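PDB 4BHQ: competence protein PILN from Thermus thermophilus, which probably helps build the inner-membrane platform from which type IV pilus assembly starts, through a periplasmic domain that pairs with a second copy of itself. Local coordinates for residues 77-82 and 105-110; 134-139 and 148-153. All coordinates share one frame; numbering follows the deposited sequence.

Contact 1 of 2, residues 77-82 and 105-110; sequences SVSARA and EFALQG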
loop_
_atom_site.group_PDB
_atom_site.type_symbol
_atom_site.label_atom_id
_atom_site.label_comp_id
_atom_site.label_asym_id
_atom_site.label_seq_id
_atom_site.Cartn_x
_atom_site.Cartn_y
_atom_site.Cartn_z
ATOM N N SER A 77 6.488 1.299 7.596
ATOM C CA SER A 77 6.197 -0.119 7.822
ATOM C C SER A 77 4.719 -0.315 7.763
ATOM O O SER A 77 3.950 0.456 8.345
ATOM C CB SER A 77 6.761 -0.587 9.202
ATOM O OG SER A 77 6.405 -1.965 9.384
ATOM N N VAL A 78 4.296 -1.320 7.018
ATOM C CA VAL A 78 2.881 -1.674 6.982
ATOM C C VAL A 78 2.775 -3.190 7.134
ATOM O O VAL A 78 3.076 -3.944 6.174
ATOM C CB VAL A 78 2.238 -1.282 5.629
ATOM C CG1 VAL A 78 0.781 -1.756 5.601
ATOM C CG2 VAL A 78 2.342 0.252 5.347
ATOM N N SER A 79 2.335 -3.650 8.296
ATOM C CA SER A 79 2.242 -5.102 8.549
ATOM C C SER A 79 0.764 -5.445 8.603
ATOM O O SER A 79 -0.050 -4.654 9.009
ATOM C CB SER A 79 2.925 -5.480 9.889
ATOM O OG SER A 79 1.969 -5.361 10.950
ATOM N N ALA A 80 0.386 -6.600 8.128
ATOM C CA ALA A 80 -1.009 -7.016 8.101
ATOM C C ALA A 80 -1.142 -8.308 8.883
ATOM O O ALA A 80 -0.206 -9.092 8.939
ATOM C CB ALA A 80 -1.430 -7.231 6.637
ATOM N N ARG A 81 -2.313 -8.544 9.476
ATOM C CA ARG A 81 -2.555 -9.842 10.086
ATOM C C ARG A 81 -4.054 -10.108 10.105
ATOM O O ARG A 81 -4.840 -9.183 10.192
ATOM C CB ARG A 81 -1.970 -9.945 11.505
ATOM C CG ARG A 81 -2.746 -9.131 12.547
ATOM C CD ARG A 81 -2.141 -9.327 13.958
ATOM N NE ARG A 81 -2.803 -8.499 14.938
ATOM C CZ ARG A 81 -3.636 -8.967 15.854
ATOM N NH1 ARG A 81 -3.885 -10.284 15.945
ATOM N NH2 ARG A 81 -4.232 -8.123 16.645
ATOM N N ALA A 82 -4.432 -11.383 10.059
ATOM C CA ALA A 82 -5.875 -11.737 10.124
ATOM C C ALA A 82 -6.256 -12.072 11.534
ATOM O O ALA A 82 -5.496 -12.661 12.266
ATOM C CB ALA A 82 -6.212 -12.881 9.128
ATOM N N GLU A 105 -6.099 -6.625 10.424
ATOM C CA GLU A 105 -5.511 -5.441 11.039
ATOM C C GLU A 105 -4.163 -5.109 10.428
ATOM O O GLU A 105 -3.296 -5.999 10.289
ATOM C CB GLU A 105 -5.298 -5.697 12.558
ATOM C CG GLU A 105 -4.841 -4.477 13.303
ATOM C CD GLU A 105 -4.711 -4.754 14.823
ATOM O OE1 GLU A 105 -3.770 -5.424 15.229
ATOM O OE2 GLU A 105 -5.563 -4.252 15.557
ATOM N N PHE A 106 -3.974 -3.822 10.141
ATOM C CA PHE A 106 -2.696 -3.312 9.622
ATOM C C PHE A 106 -2.018 -2.508 10.703
ATOM O O PHE A 106 -2.629 -1.603 11.255
ATOM C CB PHE A 106 -2.952 -2.388 8.423
ATOM C CG PHE A 106 -3.410 -3.124 7.198
ATOM C CD1 PHE A 106 -2.506 -3.659 6.331
ATOM C CD2 PHE A 106 -4.766 -3.221 6.910
ATOM C CE1 PHE A 106 -2.910 -4.336 5.164
ATOM C CE2 PHE A 106 -5.182 -3.887 5.742
ATOM C CZ PHE A 106 -4.243 -4.476 4.898
ATOM N N ALA A 107 -0.785 -2.857 11.032
ATOM C CA ALA A 107 0.008 -2.011 11.932
ATOM C C ALA A 107 0.941 -1.110 11.137
ATOM O O ALA A 107 1.715 -1.594 10.280
ATOM C CB ALA A 107 0.802 -2.903 12.896
ATOM N N LEU A 108 0.878 0.183 11.421
ATOM C CA LEU A 108 1.519 1.229 10.621
ATOM C C LEU A 108 2.529 2.037 11.417
ATOM O O LEU A 108 2.194 2.548 12.533
ATOM C CB LEU A 108 0.433 2.226 10.097
ATOM C CG LEU A 108 -0.787 1.677 9.342
ATOM C CD1 LEU A 108 -1.705 2.815 8.841
ATOM C CD2 LEU A 108 -0.328 0.839 8.103
ATOM N N GLN A 109 3.710 2.194 10.844
ATOM C CA GLN A 109 4.694 3.203 11.330
ATOM C C GLN A 109 4.850 4.152 10.186
ATOM O O GLN A 109 5.033 3.718 9.002
ATOM C CB GLN A 109 6.036 2.557 11.636
ATOM C CG GLN A 109 5.950 1.498 12.675
ATOM C CD GLN A 109 5.689 2.108 14.033
ATOM O OE1 GLN A 109 6.176 3.212 14.289
ATOM N NE2 GLN A 109 4.876 1.436 14.878
ATOM N N GLY A 110 4.805 5.442 10.459
ATOM C CA GLY A 110 4.925 6.417 9.375
ATOM C C GLY A 110 5.458 7.775 9.772
ATOM O O GLY A 110 5.885 7.998 10.929
HETATM O O HOH W 1 4.297 -2.009 11.178
HETATM O O HOH W 2 -0.760 -6.244 11.688
#
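Glu-105 OE1 accepts two hydrogen bonds of a salt bridge from one guanidinium group: Arg-81 NH2 lies 3.1 Å from Glu-105 OE1 and Arg-81 NE 3.2 Å from it, both reaching it from above the same face of the carboxylate. The two flat groups stand 66° apart, and OE1 sits at the guanidinium edge, near its plane. Arg-81 CG is placed between the backbone N and the carbonyl carbon (chi1 72°), and the extended chain beyond it runs alongside Glu-105. A leucine in place of Arg-81 would probably leave Glu-105 OE1 without its cationic mate and deprive Glu-87 of its salt bridge. Tyr-97 OH is hydrogen-bonded to Glu-105 OE2. These strands, the outermost within this chain and its inner neighbour in the four-stranded antiparallel sheet of the PilN dimerization domain, are joined by paired backbone bonds, among them Ala-107 N to Ser-79 O at 2.8 Å. Beside the arginine, a water links Ser-79 OG to Glu-105 O; a second joins Ser-77 OG to Ala-107 O. On the opposite face, Ala-80 CB meets Phe-106 CE1 at 3.6 Å, and Val-78 CG1 lies 3.8 Å from Leu-108 CD2. Phe-60 of the second subunit stacks on the Phe-106 ring.

Contact 2 of 2, residues 134-139 and 148-153; sequences EFQGAS and TFSARV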
loop_
_atom_site.group_PDB
_atom_site.type_symbol
_atom_site.label_atom_id
_atom_site.label_comp_id
_atom_site.label_asym_id
_atom_site.label_seq_id
_atom_site.Cartn_x
_atom_site.Cartn_y
_atom_site.Cartn_z
ATOM N N GLU A 134 -6.963 2.946 15.250
ATOM C CA GLU A 134 -6.514 3.313 16.595
ATOM C C GLU A 134 -5.197 4.018 16.508
ATOM O O GLU A 134 -4.177 3.393 16.184
ATOM C CB GLU A 134 -6.455 2.082 17.518
ATOM C CG GLU A 134 -5.900 2.477 18.878
ATOM C CD GLU A 134 -6.361 1.567 20.017
ATOM O OE1 GLU A 134 -5.727 0.504 20.226
ATOM O OE2 GLU A 134 -7.341 1.965 20.704
ATOM N N PHE A 135 -5.233 5.333 16.741
ATOM C CA PHE A 135 -4.043 6.191 16.745
ATOM C C PHE A 135 -3.227 5.969 18.008
ATOM O O PHE A 135 -3.714 6.279 19.094
ATOM C CB PHE A 135 -4.527 7.632 16.597
ATOM C CG PHE A 135 -3.402 8.674 16.733
ATOM C CD1 PHE A 135 -2.290 8.616 15.925
ATOM C CD2 PHE A 135 -3.479 9.672 17.732
ATOM C CE1 PHE A 135 -1.301 9.569 16.022
ATOM C CE2 PHE A 135 -2.477 10.607 17.857
ATOM C CZ PHE A 135 -1.380 10.557 16.986
ATOM N N GLN A 136 -1.984 5.452 17.888
ATOM C CA GLN A 136 -1.189 5.117 19.065
ATOM C C GLN A 136 -0.383 6.316 19.527
ATOM O O GLN A 136 -0.122 6.495 20.698
ATOM C CB GLN A 136 -0.214 3.927 18.783
ATOM C CG GLN A 136 -0.978 2.660 18.340
ATOM C CD GLN A 136 -0.026 1.515 17.855
ATOM O OE1 GLN A 136 0.870 1.731 16.999
ATOM N NE2 GLN A 136 -0.231 0.302 18.394
ATOM N N GLY A 137 0.136 7.085 18.601
ATOM C CA GLY A 137 0.954 8.196 19.027
ATOM C C GLY A 137 1.674 8.900 17.868
ATOM O O GLY A 137 1.755 8.382 16.765
ATOM N N ALA A 138 2.239 10.071 18.167
ATOM C CA ALA A 138 3.043 10.831 17.216
ATOM C C ALA A 138 4.043 11.633 17.978
ATOM O O ALA A 138 3.832 11.975 19.116
ATOM C CB ALA A 138 2.153 11.785 16.340
ATOM N N SER A 139 5.172 11.904 17.335
ATOM C CA SER A 139 6.224 12.663 17.924
ATOM C C SER A 139 6.838 13.597 16.883
ATOM O O SER A 139 7.043 13.208 15.725
ATOM C CB SER A 139 7.294 11.702 18.529
ATOM O OG SER A 139 8.415 12.457 18.963
ATOM N N THR A 148 6.837 11.615 13.281
ATOM C CA THR A 148 6.682 10.147 13.177
ATOM C C THR A 148 5.380 9.797 13.860
ATOM O O THR A 148 4.904 10.538 14.745
ATOM C CB THR A 148 7.878 9.436 13.847
ATOM O OG1 THR A 148 8.021 9.929 15.177
ATOM C CG2 THR A 148 9.178 9.787 13.101
ATOM N N PHE A 149 4.767 8.697 13.474
ATOM C CA PHE A 149 3.540 8.312 14.107
ATOM C C PHE A 149 3.367 6.825 14.018
ATOM O O PHE A 149 4.029 6.133 13.182
ATOM C CB PHE A 149 2.293 9.061 13.532
ATOM C CG PHE A 149 1.867 8.600 12.116
ATOM C CD1 PHE A 149 2.450 9.141 10.987
ATOM C CD2 PHE A 149 0.894 7.574 11.978
ATOM C CE1 PHE A 149 2.088 8.747 9.685
ATOM C CE2 PHE A 149 0.486 7.165 10.687
ATOM C CZ PHE A 149 1.082 7.779 9.522
ATOM N N SER A 150 2.493 6.304 14.861
ATOM C CA SER A 150 2.054 4.923 14.753
ATOM C C SER A 150 0.598 4.766 14.970
ATOM O O SER A 150 -0.050 5.512 15.751
ATOM C CB SER A 150 2.868 4.005 15.706
ATOM O OG SER A 150 2.498 4.257 17.042
ATOM N N ALA A 151 0.043 3.800 14.244
ATOM C CA ALA A 151 -1.385 3.560 14.253
ATOM C C ALA A 151 -1.672 2.125 13.862
ATOM O O ALA A 151 -0.885 1.473 13.164
ATOM C CB ALA A 151 -2.118 4.535 13.291
ATOM N N ARG A 152 -2.840 1.647 14.267
ATOM C CA ARG A 152 -3.385 0.373 13.775
ATOM C C ARG A 152 -4.688 0.683 13.004
ATOM O O ARG A 152 -5.497 1.450 13.499
ATOM C CB ARG A 152 -3.655 -0.576 14.957
ATOM C CG ARG A 152 -2.344 -1.219 15.451
ATOM C CD ARG A 152 -2.552 -2.047 16.774
ATOM N NE ARG A 152 -3.079 -1.115 17.776
ATOM C CZ ARG A 152 -3.325 -1.369 19.050
ATOM N NH1 ARG A 152 -3.129 -2.590 19.543
ATOM N NH2 ARG A 152 -3.774 -0.373 19.829
ATOM N N VAL A 153 -4.836 0.089 11.800
ATOM C CA VAL A 153 -6.073 0.212 11.005
ATOM C C VAL A 153 -6.810 -1.133 10.938
ATOM O O VAL A 153 -6.221 -2.146 10.538
ATOM C CB VAL A 153 -5.798 0.775 9.579
ATOM C CG1 VAL A 153 -6.989 0.544 8.640
ATOM C CG2 VAL A 153 -5.512 2.285 9.674
HETATM O O HOH W 3 1.673 0.161 14.910
#
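Glu-134 and Arg-152 exchange backbone hydrogen bonds at one end of this antiparallel pairing and Ser-139 and Thr-148 do so at the other, but between them the register slips by one residue at a classic beta bulge. There Ser-150 O accepts from two successive amides, Gln-136 N at 2.9 Å and Gly-137 N at 3.3 Å, which reach it from the same face of its carbonyl plane. The return bond, from Ser-150 N to Gly-137 O, is 2.9 Å long. At the backbone angles of Gly-137 a CB would be jammed against the carbonyl O of Gln-136, so glycine suits this position. The bulge turns the Gln-136 side chain toward the partner strand; with CG anti to the carbonyl carbon (chi1 -59°) and the chain extended beyond, the amide reaches across to Ser-150 and Arg-152. Gln-136 OE1 lies 3.0 Å from Ser-150 OG, with a water 2.7 Å from the same OE1. Gln-136 NE2 lies over one face of the Arg-152 guanidinium, 3.2 Å above the plane and offset toward the rim; NE2 and Arg-152 NE are both donors, so they pack without a hydrogen bond. The segments belong to the beta hairpin 131-141/146-156, which supplies an outer strand (131-141) and its inner neighbour (146-156). Glu-134 and Arg-152 run side by side, close enough for a salt bridge whose detailed geometry is doubtful. On the other face, Ala-138 CB packs 3.9 Å from Phe-149 CB, which also lies at the edge of the Phe-135 ring. Helix 115-124 backs this side: Phe-135 touches Ile-122, and Phe-149 meets Leu-118 and the Phe-121 ring.

From the N terminus, the chain passes through helix 53-63 into strand 73-82, and contact 1 closes the excursion through helix 85-93 when strand 102-112 returns beside it. After helix 115-124, contact 2 closes a shorter excursion, the hairpin of strands 131-141 and 146-156. The two closures follow in series, neither nesting nor crossing. Their inner strands meet, with Leu-108 N 2.8 Å from Ala-151 O and Phe-106 N 2.8 Å from Val-153 O, both probable hydrogen bonds. The resulting sheet has the order 73-82, 102-112, 146-156, 131-141, and the contact centres lie about 11 Å apart. Phe-60 of the second subunit, met at contact 1, also packs on Val-153 of contact 2.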